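Local structure of exopolysaccharide biosynthesis protein (Pantoea stewartii subsp. stewartii DC283, 6TGF) at residues 242-246 against 247-251; 316-319 against 320-323; 80-83 against 84-87; 105-109 against 110-114. The protein modifies the exopolysaccharide of the bacterial biofilm, probably by hydrolysis, and has a parallel beta-helix fold like that of bacteriophage tailspikes. One frame throughout, in Å; residues are numbered along the deposited sequence.

Contact 1: residues 242-246 against 247-251; sequences GAIAD and GKTDS
D246 and G247 form the bend of a hairpin-like loop in which 242-246 leads out and 247-251 leads back, bringing the CA atoms of A243 and S251 to 5.0 Å from each other. An inverse gamma turn is built round A245, its D246 N to I244 O bond being weak, and G247 takes a positive phi of 68° soon after it. Water molecules fill in between the two arms: one donates to both I244 O and T249 O, and another joins G242 O to D250 O.

The carboxylate of D246 holds the returning arm. Its CG lies between the backbone N and the carbonyl carbon (chi1 68°), which turns the group inward over the bend. D246 OD1 accepts from K248 N at 3.0 Å, forming an Asx turn, and from T249 N, also at 3.0 Å. Both amides approach from the same face of the carboxylate, K248 N far out of its plane and T249 N much closer to it on the syn side. D246 OD2 uses its syn lone pair to accept from T249 OG1 at 2.7 Å, so the acid grips T249 by backbone and hydroxyl together.

The sequence here, GAxxDGxTD, resembles that near the start of many pectate-lyase-like and tailspike beta-helices, just ahead of helix 252-265, which probably caps the N-terminal end of the beta-helix. T249 CG2 reaches I244 CD1 at 4.1 Å. Deeper down, A243 CB meets S251 CB at 3.9 Å, both packed on F278 of strand 276-279, while S251 OG bonds to F279 O and D250 OD2 to T281 OG1.

Contact 2: residues 316-319 against 320-323; sequences SPFV and FEVS
F320 lays its ring beneath the side chain of V319, the residue at which the chain turns a corner. F320 CB starts close to the preceding peptide, 3.5 Å from V319 C. CG lies beside the backbone N (chi1 -53°), and the ring extends alongside the V319 side chain in the same direction. F320 CD1 lies 3.4 Å from V319 O. Farther out, CE1, CE2 and CZ all gather under one methyl group, with F320 CZ 3.8 Å from V319 CG1. That methyl stands over the middle of the ring face, 11° off the normal, in a CH-pi contact; both side chains are buried. I295, L347 and C283 also pack on F320.

E321 takes a different course. Its chain is bent at chi2 (-80°), which folds the carboxylate back toward the preceding segment. E321 OE2 comes to the edge of the F318 ring, near the ring plane, 3.4 Å from F318 CD2, with the carboxylate and ring planes steeply inclined to each other. P317 CG lies 3.8 Å from E321 OE2. The charge itself is met by R349 of strand 346-350, whose NH2 forms a salt bridge with OE2.

Strand 318-324 runs parallel between strands 283-284 and 346-350, and the corner at V319, with V319 and F320 buried side by side, is part of a coil of the parallel beta-helix.

Contact 3: residues 80-83 against 84-87; sequences ARQP and GNQI
Q82 and N85 are the first and last residues of a type II beta turn in the loop that joins strands 69-74 and 89-92 in the head-binding region. P83 and G84 occupy its two central positions, the classic Pro-Gly pair: the proline ring fixes phi of the first, and the glycine takes the positive phi (80°) that the second requires. The closing bond from N85 N to Q82 O is weak, at 3.4 Å.

A side chain adds a second brace. Q86 is bent at chi2 (85°), folding its amide back across the loop so that NE2 lies among backbone carbonyls. Q86 NE2 donates to A80 O at 2.7 Å, the acceptor being tilted out of the amide plane, and weakly to Q82 O at 3.1 Å. Q82 O thus receives two weak bonds, one from the turn and one from this amide.

Within the antiparallel head fold, the loop leans on strand 69-74, where W72 is touched by A80, R81 and Q86. The extended chain of Q82 runs beside N85 in the same direction, with Q82 CB 3.5 Å from N85 ND2 and the two amide planes 43° apart. N85 ND2 finds its hydrogen bond just before the turn, at D79 O, while N85 CB comes within 4.3 Å of A80 CA. R81 reaches across the sheet, where its NE makes a salt bridge with E133 of strand 129-134.

Contact 4: residues 105-109 against 110-114; sequences ITLNK and GNFDQ. With EDO (1,2-ethanediol), chain C.
N108 and N111 set their side chains aslant to each other at the start of helix 109-117, their amide planes 50° apart, and each uses its amide for a different task. CG of N108 sits between its own backbone N and carbonyl carbon (chi1 56°), which swings OD1 round to the first turn of the helix. There N108 OD1 accepts from N111 N at 2.9 Å, with the donor nearly in line with the side-chain C=O. N111 in turn reaches back to the strand: N111 ND2 donates to T106 O at 2.7 Å, with the acceptor lying in the amide plane of N111 although the donor stands well above the carbonyl plane of T106.

N108 is therefore the N-cap of the helix, which leaves strand 105-107 at an angle of 102° between the short segments. This strand-to-helix passage belongs to the head-binding region, where strand 105-107 is an outermost strand of a four-stranded antiparallel sheet, paired with 69-74. The helical bond from F112 N to N108 O measures 2.8 Å.

The ring of F112 passes under the chain entering the helix. N108 N lies over one face, offset toward the rim, and F112 CZ approaches L107 CB to 3.8 Å. The K109 chain crosses D113 aslant, one helical turn ahead, with K109 CG 3.3 Å from D113 OD2; the salt bridge from K109 NZ to D113 OD2 is long, at 3.8 Å. D113 OD1 is instead hydrogen-bonded to W64 NE1 and accepts from O1 of an ethanediol at 3.2 Å, probably a remnant of the crystallisation liquor.

How the contacts relate
Along the chain the order is contact 3, contact 4, contact 1, contact 2. The first two lie in the head-binding region, their centres about 21 Å apart: strand 105-107 of contact 4 pairs with 69-74, and contact 3 lies in the loop that carries the chain from 69-74 to strand 89-92 of a second antiparallel sheet. Contacts 1 and 2 lie about 19 Å apart by their centres, where the beta-helix begins: contact 1 precedes helix 252-265 and contact 2 sits on an early strand of the parallel sheet. About 40 Å separates the centres of contacts 4 and 1. The set thus runs from the N-terminal head into the elongated beta-helix, a modular layout resembling that of phage tailspikes.

Contact 1: residues 242-246 against 247-251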
loop_
_atom_site.group_PDB
_atom_site.type_symbol
_atom_site.label_atom_id
_atom_site.label_comp_id
_atom_site.label_asym_id
_atom_site.label_seq_id
_atom_site.Cartn_x
_atom_site.Cartn_y
_atom_site.Cartn_z
ATOM N N GLY B 242 -31.984 12.431 14.442
ATOM C CA GLY B 242 -32.928 13.445 13.927
ATOM C C GLY B 242 -32.382 14.244 12.753
ATOM O O GLY B 242 -32.984 15.290 12.433
ATOM N N ALA B 243 -31.297 13.787 12.119
ATOM C CA ALA B 243 -30.710 14.426 10.916
ATOM C C ALA B 243 -31.636 14.186 9.718
ATOM O O ALA B 243 -32.301 13.133 9.685
ATOM C CB ALA B 243 -29.325 13.893 10.654
ATOM N N ILE B 244 -31.686 15.142 8.785
ATOM C CA ILE B 244 -32.485 15.064 7.525
ATOM C C ILE B 244 -31.534 15.284 6.344
ATOM O O ILE B 244 -30.841 16.320 6.330
ATOM C CB ILE B 244 -33.645 16.082 7.540
ATOM C CG1 ILE B 244 -34.551 15.891 8.760
ATOM C CG2 ILE B 244 -34.438 16.023 6.241
ATOM C CD1 ILE B 244 -35.465 17.062 9.042
ATOM N N ALA B 245 -31.512 14.344 5.393
ATOM C CA ALA B 245 -30.641 14.360 4.194
ATOM C C ALA B 245 -31.279 15.228 3.102
ATOM O O ALA B 245 -31.523 14.702 1.997
ATOM C CB ALA B 245 -30.405 12.947 3.715
ATOM N N ASP B 246 -31.532 16.508 3.403
ATOM C CA ASP B 246 -32.160 17.488 2.472
ATOM C C ASP B 246 -31.179 18.624 2.140
ATOM O O ASP B 246 -31.545 19.476 1.310
ATOM C CB ASP B 246 -33.483 18.019 3.036
ATOM C CG ASP B 246 -33.358 18.903 4.267
ATOM O OD1 ASP B 246 -32.227 19.083 4.759
ATOM O OD2 ASP B 246 -34.400 19.408 4.725
ATOM N N GLY B 247 -29.997 18.653 2.767
ATOM C CA GLY B 247 -28.927 19.634 2.493
ATOM C C GLY B 247 -29.292 21.051 2.911
ATOM O O GLY B 247 -28.527 21.972 2.566
ATOM N N LYS B 248 -30.403 21.227 3.639
ATOM C CA LYS B 248 -30.937 22.546 4.085
ATOM C C LYS B 248 -30.992 22.595 5.615
ATOM O O LYS B 248 -30.428 23.544 6.194
ATOM C CB LYS B 248 -32.347 22.788 3.533
ATOM C CG LYS B 248 -32.481 22.787 2.017
ATOM C CD LYS B 248 -31.365 23.508 1.305
ATOM C CE LYS B 248 -31.730 23.896 -0.109
ATOM N NZ LYS B 248 -30.690 24.759 -0.709
ATOM N N THR B 249 -31.679 21.628 6.230
ATOM C CA THR B 249 -31.903 21.537 7.697
ATOM C C THR B 249 -30.564 21.286 8.398
ATOM O O THR B 249 -29.873 20.317 8.025
ATOM C CB THR B 249 -32.912 20.436 8.043
ATOM O OG1 THR B 249 -34.018 20.545 7.148
ATOM C CG2 THR B 249 -33.396 20.518 9.474
ATOM N N ASP B 250 -30.222 22.131 9.375
ATOM C CA ASP B 250 -28.977 22.020 10.180
ATOM C C ASP B 250 -29.008 20.690 10.940
ATOM O O ASP B 250 -29.936 20.495 11.751
ATOM C CB ASP B 250 -28.818 23.217 11.122
ATOM C CG ASP B 250 -27.470 23.288 11.820
ATOM O OD1 ASP B 250 -26.563 22.517 11.440
ATOM O OD2 ASP B 250 -27.337 24.118 12.738
ATOM N N SER B 251 -28.038 19.813 10.667
ATOM C CA SER B 251 -27.878 18.483 11.313
ATOM C C SER B 251 -26.776 18.540 12.379
ATOM O O SER B 251 -26.339 17.464 12.824
ATOM C CB SER B 251 -27.601 17.417 10.281
ATOM O OG SER B 251 -26.431 17.721 9.538
HETATM O O HOH W 1 -31.418 17.866 12.233
HETATM O O HOH W 2 -29.192 18.379 6.427
HETATM O O HOH W 3 -30.952 18.026 9.549
#

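Contact 2: residues 316-319 against 320-323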
loop_
_atom_site.group_PDB
_atom_site.type_symbol
_atom_site.label_atom_id
_atom_site.label_comp_id
_atom_site.label_asym_id
_atom_site.label_seq_id
_atom_site.Cartn_x
_atom_site.Cartn_y
_atom_site.Cartn_z
ATOM N N SER B 316 -18.113 29.432 10.691
ATOM C CA SER B 316 -17.084 28.860 11.600
ATOM C C SER B 316 -15.787 28.632 10.826
ATOM O O SER B 316 -15.827 28.324 9.637
ATOM C CB SER B 316 -17.575 27.587 12.244
ATOM O OG SER B 316 -17.877 26.602 11.267
ATOM N N PRO B 317 -14.599 28.785 11.459
ATOM C CA PRO B 317 -13.331 28.494 10.788
ATOM C C PRO B 317 -13.165 27.014 10.402
ATOM O O PRO B 317 -12.428 26.746 9.471
ATOM C CB PRO B 317 -12.256 28.921 11.803
ATOM C CG PRO B 317 -12.966 28.935 13.141
ATOM C CD PRO B 317 -14.409 29.278 12.831
ATOM N N PHE B 318 -13.836 26.101 11.114
ATOM C CA PHE B 318 -13.873 24.644 10.811
ATOM C C PHE B 318 -15.270 24.091 11.118
ATOM O O PHE B 318 -15.871 24.509 12.127
ATOM C CB PHE B 318 -12.802 23.896 11.607
ATOM C CG PHE B 318 -11.386 24.316 11.308
ATOM C CD1 PHE B 318 -10.665 23.711 10.293
ATOM C CD2 PHE B 318 -10.773 25.321 12.038
ATOM C CE1 PHE B 318 -9.364 24.102 10.016
ATOM C CE2 PHE B 318 -9.471 25.711 11.758
ATOM C CZ PHE B 318 -8.769 25.100 10.748
ATOM N N VAL B 319 -15.762 23.174 10.278
ATOM C CA VAL B 319 -17.085 22.498 10.454
ATOM C C VAL B 319 -17.024 21.648 11.731
ATOM O O VAL B 319 -18.054 21.561 12.425
ATOM C CB VAL B 319 -17.479 21.658 9.220
ATOM C CG1 VAL B 319 -18.792 20.914 9.427
ATOM C CG2 VAL B 319 -17.555 22.500 7.955
ATOM N N PHE B 320 -15.857 21.064 12.033
ATOM C CA PHE B 320 -15.603 20.225 13.236
ATOM C C PHE B 320 -14.360 20.734 13.978
ATOM O O PHE B 320 -13.257 20.691 13.403
ATOM C CB PHE B 320 -15.452 18.758 12.828
ATOM C CG PHE B 320 -16.596 18.228 12.003
ATOM C CD1 PHE B 320 -17.882 18.195 12.520
ATOM C CD2 PHE B 320 -16.393 17.767 10.711
ATOM C CE1 PHE B 320 -18.940 17.714 11.762
ATOM C CE2 PHE B 320 -17.451 17.284 9.957
ATOM C CZ PHE B 320 -18.722 17.259 10.482
ATOM N N GLU B 321 -14.547 21.207 15.217
ATOM C CA GLU B 321 -13.462 21.613 16.153
ATOM C C GLU B 321 -13.287 20.515 17.207
ATOM O O GLU B 321 -13.959 20.586 18.253
ATOM C CB GLU B 321 -13.793 22.948 16.824
ATOM C CG GLU B 321 -13.684 24.140 15.896
ATOM C CD GLU B 321 -12.273 24.649 15.660
ATOM O OE1 GLU B 321 -11.313 23.949 16.040
ATOM O OE2 GLU B 321 -12.138 25.753 15.097
ATOM N N VAL B 322 -12.414 19.541 16.937
ATOM C CA VAL B 322 -12.210 18.336 17.794
ATOM C C VAL B 322 -10.917 18.506 18.600
ATOM O O VAL B 322 -10.064 19.320 18.200
ATOM C CB VAL B 322 -12.193 17.040 16.960
ATOM C CG1 VAL B 322 -13.423 16.930 16.074
ATOM C CG2 VAL B 322 -10.925 16.898 16.128
ATOM N N SER B 323 -10.805 17.760 19.700
ATOM C CA SER B 323 -9.598 17.656 20.562
ATOM C C SER B 323 -9.494 16.220 21.091
ATOM O O SER B 323 -9.908 15.979 22.244
ATOM C CB SER B 323 -9.638 18.670 21.678
ATOM O OG SER B 323 -8.511 18.529 22.530
#

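Contact 3: residues 80-83 against 84-87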
loop_
_atom_site.group_PDB
_atom_site.type_symbol
_atom_site.label_atom_id
_atom_site.label_comp_id
_atom_site.label_asym_id
_atom_site.label_seq_id
_atom_site.Cartn_x
_atom_site.Cartn_y
_atom_site.Cartn_z
ATOM N N ALA B 80 -56.229 -6.160 39.727
ATOM C CA ALA B 80 -56.995 -4.895 39.838
ATOM C C ALA B 80 -58.505 -5.148 39.709
ATOM O O ALA B 80 -59.277 -4.255 40.101
ATOM C CB ALA B 80 -56.518 -3.914 38.794
ATOM N N ARG B 81 -58.906 -6.307 39.177
ATOM C CA ARG B 81 -60.327 -6.664 38.907
ATOM C C ARG B 81 -61.020 -7.124 40.196
ATOM O O ARG B 81 -62.252 -6.955 40.291
ATOM C CB ARG B 81 -60.416 -7.770 37.851
ATOM C CG ARG B 81 -59.661 -7.473 36.563
ATOM C CD ARG B 81 -60.127 -8.359 35.424
ATOM N NE ARG B 81 -59.956 -9.771 35.742
ATOM C CZ ARG B 81 -58.825 -10.459 35.599
ATOM N NH1 ARG B 81 -57.733 -9.878 35.130
ATOM N NH2 ARG B 81 -58.791 -11.740 35.925
ATOM N N GLN B 82 -60.262 -7.687 41.140
ATOM C CA GLN B 82 -60.799 -8.393 42.336
ATOM C C GLN B 82 -61.326 -7.381 43.351
ATOM O O GLN B 82 -60.847 -6.251 43.409
ATOM C CB GLN B 82 -59.718 -9.290 42.943
ATOM C CG GLN B 82 -59.368 -10.480 42.062
ATOM C CD GLN B 82 -58.278 -11.347 42.643
ATOM O OE1 GLN B 82 -57.487 -10.914 43.476
ATOM N NE2 GLN B 82 -58.222 -12.589 42.191
ATOM N N PRO B 83 -62.336 -7.760 44.172
ATOM C CA PRO B 83 -62.905 -6.872 45.189
ATOM C C PRO B 83 -61.879 -6.315 46.190
ATOM O O PRO B 83 -61.113 -7.088 46.734
ATOM C CB PRO B 83 -63.928 -7.747 45.937
ATOM C CG PRO B 83 -63.615 -9.173 45.523
ATOM C CD PRO B 83 -63.013 -9.066 44.139
ATOM N N GLY B 84 -61.905 -4.995 46.405
ATOM C CA GLY B 84 -61.064 -4.280 47.388
ATOM C C GLY B 84 -59.652 -4.031 46.882
ATOM O O GLY B 84 -58.764 -3.810 47.728
ATOM N N ASN B 85 -59.444 -4.058 45.560
ATOM C CA ASN B 85 -58.119 -3.863 44.908
ATOM C C ASN B 85 -58.109 -2.588 44.053
ATOM O O ASN B 85 -57.000 -2.139 43.718
ATOM C CB ASN B 85 -57.717 -5.085 44.076
ATOM C CG ASN B 85 -57.328 -6.277 44.924
ATOM O OD1 ASN B 85 -57.245 -6.180 46.146
ATOM N ND2 ASN B 85 -57.080 -7.408 44.287
ATOM N N GLN B 86 -59.277 -2.022 43.726
ATOM C CA GLN B 86 -59.406 -0.794 42.892
ATOM C C GLN B 86 -58.930 0.419 43.701
ATOM O O GLN B 86 -59.403 0.581 44.844
ATOM C CB GLN B 86 -60.852 -0.580 42.431
ATOM C CG GLN B 86 -61.346 -1.616 41.429
ATOM C CD GLN B 86 -61.874 -2.872 42.081
ATOM O OE1 GLN B 86 -62.534 -2.830 43.118
ATOM N NE2 GLN B 86 -61.592 -4.009 41.467
ATOM N N ILE B 87 -58.033 1.231 43.127
ATOM C CA ILE B 87 -57.539 2.514 43.717
ATOM C C ILE B 87 -58.266 3.671 43.034
ATOM O O ILE B 87 -58.781 3.510 41.930
ATOM C CB ILE B 87 -56.003 2.635 43.606
ATOM C CG1 ILE B 87 -55.515 2.701 42.155
ATOM C CG2 ILE B 87 -55.327 1.512 44.377
ATOM C CD1 ILE B 87 -54.121 3.271 42.003
#

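Contact 4: residues 105-109 against 110-114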
loop_
_atom_site.group_PDB
_atom_site.type_symbol
_atom_site.label_atom_id
_atom_site.label_comp_id
_atom_site.label_asym_id
_atom_site.label_seq_id
_atom_site.Cartn_x
_atom_site.Cartn_y
_atom_site.Cartn_z
ATOM N N ILE B 105 -63.727 0.957 34.260
ATOM C CA ILE B 105 -63.839 2.028 33.225
ATOM C C ILE B 105 -64.224 1.369 31.897
ATOM O O ILE B 105 -63.442 0.534 31.405
ATOM C CB ILE B 105 -62.534 2.842 33.112
ATOM C CG1 ILE B 105 -62.093 3.384 34.475
ATOM C CG2 ILE B 105 -62.677 3.950 32.075
ATOM C CD1 ILE B 105 -60.789 4.143 34.453
ATOM N N THR B 106 -65.389 1.733 31.353
ATOM C CA THR B 106 -65.931 1.219 30.067
ATOM C C THR B 106 -65.134 1.827 28.908
ATOM O O THR B 106 -65.045 3.067 28.847
ATOM C CB THR B 106 -67.427 1.532 29.940
ATOM O OG1 THR B 106 -68.091 0.962 31.068
ATOM C CG2 THR B 106 -68.042 0.997 28.668
ATOM N N LEU B 107 -64.580 0.981 28.032
ATOM C CA LEU B 107 -63.833 1.396 26.814
ATOM C C LEU B 107 -64.627 0.994 25.567
ATOM O O LEU B 107 -65.022 -0.182 25.469
ATOM C CB LEU B 107 -62.449 0.741 26.811
ATOM C CG LEU B 107 -61.554 1.035 28.017
ATOM C CD1 LEU B 107 -60.147 0.513 27.769
ATOM C CD2 LEU B 107 -61.510 2.521 28.338
ATOM N N ASN B 108 -64.846 1.953 24.663
ATOM C CA ASN B 108 -65.515 1.774 23.346
ATOM C C ASN B 108 -65.213 3.012 22.494
ATOM O O ASN B 108 -64.775 4.023 23.078
ATOM C CB ASN B 108 -67.016 1.509 23.501
ATOM C CG ASN B 108 -67.744 2.583 24.280
ATOM O OD1 ASN B 108 -67.559 3.772 24.036
ATOM N ND2 ASN B 108 -68.589 2.171 25.212
ATOM N N LYS B 109 -65.434 2.941 21.177
ATOM C CA LYS B 109 -65.077 4.027 20.222
ATOM C C LYS B 109 -65.613 5.367 20.743
ATOM O O LYS B 109 -64.827 6.334 20.787
ATOM C CB LYS B 109 -65.618 3.752 18.815
ATOM C CG LYS B 109 -65.446 4.914 17.845
ATOM C CD LYS B 109 -65.475 4.532 16.387
ATOM C CE LYS B 109 -65.507 5.742 15.476
ATOM N NZ LYS B 109 -66.888 6.229 15.257
ATOM N N GLY B 110 -66.896 5.415 21.116
ATOM C CA GLY B 110 -67.566 6.618 21.648
ATOM C C GLY B 110 -66.785 7.234 22.797
ATOM O O GLY B 110 -66.538 8.458 22.754
ATOM N N ASN B 111 -66.401 6.414 23.780
ATOM C CA ASN B 111 -65.630 6.836 24.982
ATOM C C ASN B 111 -64.221 7.272 24.563
ATOM O O ASN B 111 -63.748 8.301 25.088
ATOM C CB ASN B 111 -65.589 5.739 26.049
ATOM C CG ASN B 111 -66.874 5.633 26.845
ATOM O OD1 ASN B 111 -67.862 6.298 26.539
ATOM N ND2 ASN B 111 -66.869 4.801 27.874
ATOM N N PHE B 112 -63.578 6.526 23.658
ATOM C CA PHE B 112 -62.232 6.845 23.109
ATOM C C PHE B 112 -62.270 8.219 22.430
ATOM O O PHE B 112 -61.337 9.017 22.644
ATOM C CB PHE B 112 -61.755 5.778 22.119
ATOM C CG PHE B 112 -61.302 4.478 22.736
ATOM C CD1 PHE B 112 -60.529 4.461 23.888
ATOM C CD2 PHE B 112 -61.619 3.268 22.139
ATOM C CE1 PHE B 112 -60.106 3.262 24.442
ATOM C CE2 PHE B 112 -61.193 2.070 22.692
ATOM C CZ PHE B 112 -60.437 2.069 23.842
ATOM N N ASP B 113 -63.319 8.477 21.643
ATOM C CA ASP B 113 -63.513 9.747 20.892
ATOM C C ASP B 113 -63.666 10.898 21.893
ATOM O O ASP B 113 -62.924 11.888 21.758
ATOM C CB ASP B 113 -64.706 9.649 19.935
ATOM C CG ASP B 113 -64.490 8.694 18.771
ATOM O OD1 ASP B 113 -63.326 8.513 18.362
ATOM O OD2 ASP B 113 -65.492 8.138 18.280
ATOM N N GLN B 114 -64.569 10.753 22.869
ATOM C CA GLN B 114 -64.862 11.772 23.915
ATOM C C GLN B 114 -63.571 12.122 24.669
ATOM O O GLN B 114 -63.314 13.328 24.868
ATOM C CB GLN B 114 -65.934 11.260 24.883
ATOM C CG GLN B 114 -66.602 12.358 25.700
ATOM C CD GLN B 114 -67.470 13.267 24.863
ATOM O OE1 GLN B 114 -67.961 12.893 23.800
ATOM N NE2 GLN B 114 -67.672 14.482 25.346
HETATM C C1 EDO C . -62.031 6.772 15.058
HETATM O O1 EDO C . -61.950 8.124 15.461
HETATM C C2 EDO C . -61.025 6.406 14.029
HETATM O O2 EDO C . -59.684 6.610 14.438
#